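Local structure of alkaline phosphatase (Thermus thermophilus, 7KWD) at residues I42-D47 and L312-D317; A132-G137 and G264-V269. The protein probably hydrolyses phosphate monoesters as a homodimeric alkaline phosphatase that uses two zinc ions and one magnesium ion. All blocks are in the same frame, centred on the assembly; numbering follows the deposited sequence.

Interaction 1: residues I42-D47 and L312-D317. With ZN (zinc ion), chain E; MG (magnesium ion), chain D.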
loop_
_atom_site.group_PDB
_atom_site.type_symbol
_atom_site.label_atom_id
_atom_site.label_comp_id
_atom_site.label_asym_id
_atom_site.label_seq_id
_atom_site.Cartn_x
_atom_site.Cartn_y
_atom_site.Cartn_z
ATOM N N ILE A 42 12.365 -14.833 -17.145
ATOM C CA ILE A 42 13.081 -13.846 -16.338
ATOM C C ILE A 42 12.163 -13.470 -15.196
ATOM O O ILE A 42 10.986 -13.150 -15.433
ATOM C CB ILE A 42 13.468 -12.597 -17.155
ATOM C CG1 ILE A 42 14.239 -13.012 -18.408
ATOM C CG2 ILE A 42 14.287 -11.664 -16.298
ATOM C CD1 ILE A 42 14.512 -11.909 -19.383
ATOM N N VAL A 43 12.675 -13.529 -13.971
ATOM C CA VAL A 43 11.921 -13.125 -12.784
ATOM C C VAL A 43 12.646 -11.936 -12.151
ATOM O O VAL A 43 13.787 -12.073 -11.701
ATOM C CB VAL A 43 11.774 -14.273 -11.771
ATOM C CG1 VAL A 43 10.883 -13.842 -10.602
ATOM C CG2 VAL A 43 11.217 -15.571 -12.425
ATOM N N PHE A 44 11.979 -10.791 -12.095
ATOM C CA PHE A 44 12.549 -9.536 -11.599
ATOM C C PHE A 44 11.847 -9.262 -10.272
ATOM O O PHE A 44 10.671 -8.878 -10.247
ATOM C CB PHE A 44 12.357 -8.419 -12.622
ATOM C CG PHE A 44 13.109 -7.155 -12.301
ATOM C CD1 PHE A 44 13.917 -7.032 -11.209
ATOM C CD2 PHE A 44 12.927 -6.024 -13.128
ATOM C CE1 PHE A 44 14.559 -5.858 -10.894
ATOM C CE2 PHE A 44 13.611 -4.830 -12.839
ATOM C CZ PHE A 44 14.429 -4.754 -11.718
ATOM N N VAL A 45 12.560 -9.500 -9.171
ATOM C CA VAL A 45 12.010 -9.278 -7.832
ATOM C C VAL A 45 12.394 -7.881 -7.363
ATOM O O VAL A 45 13.577 -7.537 -7.325
ATOM C CB VAL A 45 12.518 -10.323 -6.837
ATOM C CG1 VAL A 45 11.943 -10.031 -5.444
ATOM C CG2 VAL A 45 12.180 -11.714 -7.320
ATOM N N TYR A 46 11.382 -7.088 -6.998
ATOM C CA TYR A 46 11.555 -5.838 -6.270
ATOM C C TYR A 46 11.401 -6.166 -4.783
ATOM O O TYR A 46 10.297 -6.284 -4.269
ATOM C CB TYR A 46 10.508 -4.824 -6.719
ATOM C CG TYR A 46 10.744 -4.076 -8.023
ATOM C CD1 TYR A 46 10.866 -4.746 -9.236
ATOM C CD2 TYR A 46 10.739 -2.685 -8.051
ATOM C CE1 TYR A 46 11.021 -4.051 -10.415
ATOM C CE2 TYR A 46 10.879 -1.978 -9.234
ATOM C CZ TYR A 46 11.024 -2.664 -10.407
ATOM O OH TYR A 46 11.192 -1.971 -11.583
ATOM N N ASP A 47 12.514 -6.330 -4.073
ATOM C CA ASP A 47 12.449 -6.761 -2.689
ATOM C C ASP A 47 11.985 -5.616 -1.793
ATOM O O ASP A 47 12.566 -4.537 -1.817
ATOM C CB ASP A 47 13.809 -7.276 -2.224
ATOM C CG ASP A 47 13.686 -8.168 -1.038
ATOM O OD1 ASP A 47 13.101 -7.680 -0.048
ATOM O OD2 ASP A 47 14.122 -9.353 -1.110
ATOM N N LEU A 312 8.575 -12.425 -18.907
ATOM C CA LEU A 312 9.113 -11.602 -17.844
ATOM C C LEU A 312 8.059 -11.465 -16.759
ATOM O O LEU A 312 6.945 -10.989 -17.015
ATOM C CB LEU A 312 9.552 -10.223 -18.351
ATOM C CG LEU A 312 9.802 -9.208 -17.251
ATOM C CD1 LEU A 312 10.952 -9.649 -16.343
ATOM C CD2 LEU A 312 10.037 -7.862 -17.863
ATOM N N ILE A 313 8.409 -11.900 -15.551
ATOM C CA ILE A 313 7.590 -11.704 -14.359
ATOM C C ILE A 313 8.262 -10.638 -13.510
ATOM O O ILE A 313 9.431 -10.798 -13.151
ATOM C CB ILE A 313 7.431 -13.008 -13.550
ATOM C CG1 ILE A 313 6.744 -14.079 -14.383
ATOM C CG2 ILE A 313 6.676 -12.713 -12.235
ATOM C CD1 ILE A 313 6.453 -15.378 -13.617
ATOM N N VAL A 314 7.524 -9.585 -13.159
ATOM C CA VAL A 314 7.999 -8.534 -12.258
ATOM C C VAL A 314 7.132 -8.579 -11.006
ATOM O O VAL A 314 5.903 -8.457 -11.085
ATOM C CB VAL A 314 7.956 -7.150 -12.918
ATOM C CG1 VAL A 314 8.613 -6.106 -12.037
ATOM C CG2 VAL A 314 8.654 -7.212 -14.246
ATOM N N VAL A 315 7.764 -8.760 -9.852
ATOM C CA VAL A 315 7.018 -9.036 -8.636
ATOM C C VAL A 315 7.753 -8.449 -7.444
ATOM O O VAL A 315 8.993 -8.480 -7.371
ATOM C CB VAL A 315 6.814 -10.553 -8.448
ATOM C CG1 VAL A 315 8.139 -11.228 -8.172
ATOM C CG2 VAL A 315 5.779 -10.834 -7.345
ATOM N N SER A 316 6.984 -7.929 -6.501
ATOM C CA SER A 316 7.525 -7.605 -5.188
ATOM C C SER A 316 7.323 -8.798 -4.264
ATOM O O SER A 316 6.283 -9.473 -4.334
ATOM C CB SER A 316 6.832 -6.374 -4.603
ATOM O OG SER A 316 7.222 -6.227 -3.242
ATOM N N ASP A 317 8.306 -9.065 -3.381
ATOM C CA ASP A 317 8.138 -10.201 -2.468
ATOM C C ASP A 317 7.384 -9.863 -1.189
ATOM O O ASP A 317 6.867 -10.772 -0.539
ATOM C CB ASP A 317 9.493 -10.842 -2.126
ATOM C CG ASP A 317 10.377 -9.973 -1.300
ATOM O OD1 ASP A 317 10.251 -8.725 -1.301
ATOM O OD2 ASP A 317 11.256 -10.561 -0.635
HETATM ZN ZN ZN E . 12.300 -9.478 0.937
HETATM MG MG MG D . 16.117 -10.159 -1.094
HETATM O O HOH W 1 17.928 -11.238 -1.341
HETATM O O HOH W 2 16.142 -10.858 0.730
HETATM O O HOH W 3 16.778 -8.121 -0.187
#
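Two neighbouring parallel strands of the alkaline phosphatase core carry D47 and D317, just past Y46 and S316, to a shared zinc ion. D47 OD1 and D317 OD2 each bind the zinc at 2.2 Å, with the two carboxylate planes turned 71° apart. D47 OD2 binds the magnesium ion at 2.2 Å, so one carboxylate bridges two metals; OD2 also leans toward the zinc, at a longer 2.7 Å. S95, predicted to be the phosphoserine nucleophile, and H318 complete the zinc site; T148, E270 and three waters complete the magnesium site. The metals probably offset the repulsion expected where D47 OD2 and D317 OD2 come within 3.1 Å. D317 OD1 accepts a hydrogen bond from G48 N.

Behind the metals the strands run in register, joined by four backbone bonds: I313 N to I42 O, F44 N to I313 O, V315 N to F44 O and Y46 N to V315 O. The last is the most bent, with an N-H...O angle of 157°. On the face bearing F44 and Y46, the Y46 ring swings back along its own strand, with CG beside the backbone N (chi1 -80°). Its CE1 lies 3.6 Å above one face of the F44 ring, toward the rim, and 3.6 Å from V314 CG1. L312 CD1 reaches across to I42 CG2 at 3.9 Å. On the other face, V45 and V315 stand side by side.

Helix 283-306 packs on F44 and Y46, helix 95-104 meets V315 and D317, and strands 265-271 and 438-443 lie against I42 and I313 respectively.

Interaction 2: residues A132-G137 and G264-V269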
loop_
_atom_site.group_PDB
_atom_site.type_symbol
_atom_site.label_atom_id
_atom_site.label_comp_id
_atom_site.label_asym_id
_atom_site.label_seq_id
_atom_site.Cartn_x
_atom_site.Cartn_y
_atom_site.Cartn_z
ATOM N N ALA A 132 16.253 -29.604 -16.240
ATOM C CA ALA A 132 15.617 -29.700 -17.539
ATOM C C ALA A 132 16.421 -29.025 -18.643
ATOM O O ALA A 132 15.903 -28.818 -19.742
ATOM C CB ALA A 132 14.227 -29.084 -17.482
ATOM N N GLY A 133 17.653 -28.633 -18.355
ATOM C CA GLY A 133 18.543 -28.126 -19.366
ATOM C C GLY A 133 18.557 -26.631 -19.543
ATOM O O GLY A 133 19.167 -26.145 -20.502
ATOM N N LYS A 134 17.891 -25.874 -18.680
ATOM C CA LYS A 134 17.990 -24.424 -18.782
ATOM C C LYS A 134 19.263 -23.952 -18.085
ATOM O O LYS A 134 19.613 -24.451 -17.020
ATOM C CB LYS A 134 16.769 -23.740 -18.145
ATOM C CG LYS A 134 15.355 -24.288 -18.575
ATOM C CD LYS A 134 14.950 -23.822 -19.941
ATOM C CE LYS A 134 13.656 -24.548 -20.429
ATOM N NZ LYS A 134 13.246 -24.049 -21.736
ATOM N N ALA A 135 19.951 -22.982 -18.690
ATOM C CA ALA A 135 20.939 -22.188 -17.982
ATOM C C ALA A 135 20.257 -21.339 -16.910
ATOM O O ALA A 135 19.088 -20.957 -17.035
ATOM C CB ALA A 135 21.693 -21.290 -18.962
ATOM N N VAL A 136 20.991 -21.066 -15.833
ATOM C CA VAL A 136 20.471 -20.344 -14.680
ATOM C C VAL A 136 21.381 -19.158 -14.395
ATOM O O VAL A 136 22.614 -19.300 -14.394
ATOM C CB VAL A 136 20.379 -21.255 -13.436
ATOM C CG1 VAL A 136 19.920 -20.473 -12.198
ATOM C CG2 VAL A 136 19.466 -22.412 -13.691
ATOM N N GLY A 137 20.766 -18.006 -14.138
ATOM C CA GLY A 137 21.497 -16.822 -13.701
ATOM C C GLY A 137 20.841 -16.210 -12.481
ATOM O O GLY A 137 19.624 -16.181 -12.370
ATOM N N GLY A 264 17.824 -22.794 -23.614
ATOM C CA GLY A 264 17.036 -21.761 -22.975
ATOM C C GLY A 264 17.556 -21.478 -21.579
ATOM O O GLY A 264 18.515 -22.100 -21.098
ATOM N N PHE A 265 16.912 -20.517 -20.911
ATOM C CA PHE A 265 17.448 -20.063 -19.633
ATOM C C PHE A 265 16.388 -19.515 -18.699
ATOM O O PHE A 265 15.285 -19.149 -19.113
ATOM C CB PHE A 265 18.512 -18.971 -19.866
ATOM C CG PHE A 265 17.929 -17.628 -20.263
ATOM C CD1 PHE A 265 17.815 -17.289 -21.607
ATOM C CD2 PHE A 265 17.532 -16.697 -19.284
ATOM C CE1 PHE A 265 17.278 -16.054 -21.983
ATOM C CE2 PHE A 265 17.009 -15.466 -19.647
ATOM C CZ PHE A 265 16.896 -15.140 -21.014
ATOM N N VAL A 266 16.761 -19.454 -17.423
ATOM C CA VAL A 266 16.005 -18.767 -16.381
ATOM C C VAL A 266 16.950 -17.794 -15.681
ATOM O O VAL A 266 18.131 -18.092 -15.482
ATOM C CB VAL A 266 15.377 -19.754 -15.374
ATOM C CG1 VAL A 266 14.400 -20.689 -16.104
ATOM C CG2 VAL A 266 16.444 -20.554 -14.628
ATOM N N LEU A 267 16.428 -16.634 -15.323
ATOM C CA LEU A 267 17.199 -15.573 -14.712
ATOM C C LEU A 267 16.360 -14.974 -13.605
ATOM O O LEU A 267 15.177 -14.688 -13.803
ATOM C CB LEU A 267 17.561 -14.507 -15.746
ATOM C CG LEU A 267 18.036 -13.138 -15.289
ATOM C CD1 LEU A 267 19.339 -13.358 -14.516
ATOM C CD2 LEU A 267 18.248 -12.195 -16.493
ATOM N N GLN A 268 16.955 -14.806 -12.436
ATOM C CA GLN A 268 16.394 -13.948 -11.411
ATOM C C GLN A 268 17.231 -12.674 -11.364
ATOM O O GLN A 268 18.467 -12.732 -11.289
ATOM C CB GLN A 268 16.381 -14.617 -10.039
ATOM C CG GLN A 268 15.635 -13.762 -8.991
ATOM C CD GLN A 268 15.882 -14.170 -7.544
ATOM O OE1 GLN A 268 16.700 -13.577 -6.850
ATOM N NE2 GLN A 268 15.125 -15.155 -7.067
ATOM N N VAL A 269 16.575 -11.534 -11.484
ATOM C CA VAL A 269 17.179 -10.236 -11.217
ATOM C C VAL A 269 16.533 -9.721 -9.956
ATOM O O VAL A 269 15.302 -9.698 -9.873
ATOM C CB VAL A 269 16.950 -9.248 -12.374
ATOM C CG1 VAL A 269 17.631 -7.901 -12.075
ATOM C CG2 VAL A 269 17.432 -9.862 -13.679
#
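Strands 135-137 and 265-269 run parallel, 9° apart, and A135 pairs with F265, V136 with V266 and G137 with L267. This is a parallel-strand pairing in the alkaline phosphatase core, laced by A135 N to G264 O, V266 N to A135 O, G137 N to V266 O and Q268 N to G137 O. The first strand follows helix 125-131, which ends in a Schellman motif with G133, at positive phi, as its C-prime residue.

V136 and V266 stand side by side on one face, their CG2 methyls meeting at 3.7 Å, and F126 of that helix packs against both. V266 CG2 sits between its own backbone N and carbonyl carbon, which brings it 3.6 Å from A135 O. On the other face A135 CB meets F265 CB at 4.0 Å, while the F265 ring leans off toward L258 of helix 247-259. L267 CD1 lies 3.6 Å from G137 O, over the bare backbone of that glycine.

K134 folds back over the start of the partner strand. Its chain bends at chi2 (-76°), laying CD 4.0 Å from F265 N and carrying NZ past G264 to a hydrogen bond with R39 O. The positive-phi backbone of G264 is one that calls for glycine.

At the far end the Q268 side chain leads away from this contact toward the magnesium site, and its NE2 donates to the backbone O of T148, whose OG1 is a magnesium ligand.

Strand 40-46 of interaction 1 and strand 265-271 of interaction 2 are themselves neighbours, so the four segments form a parallel array in the order 132-137, 264-269, 42-47, 312-317. V43 N to L267 O and V45 N to V269 O, both 2.8 Å and probable hydrogen bonds, join the two contacts, whose centres lie 15 Å apart. Along the chain, interaction 2 is nested inside the loop that interaction 1 closes. Interaction 1 lies nearer the chain centre and supplies metal ligands directly. Interaction 2 is farther out, but strand 265-271 continues to E270, a magnesium ligand, so both pairings lead into the same metal centre.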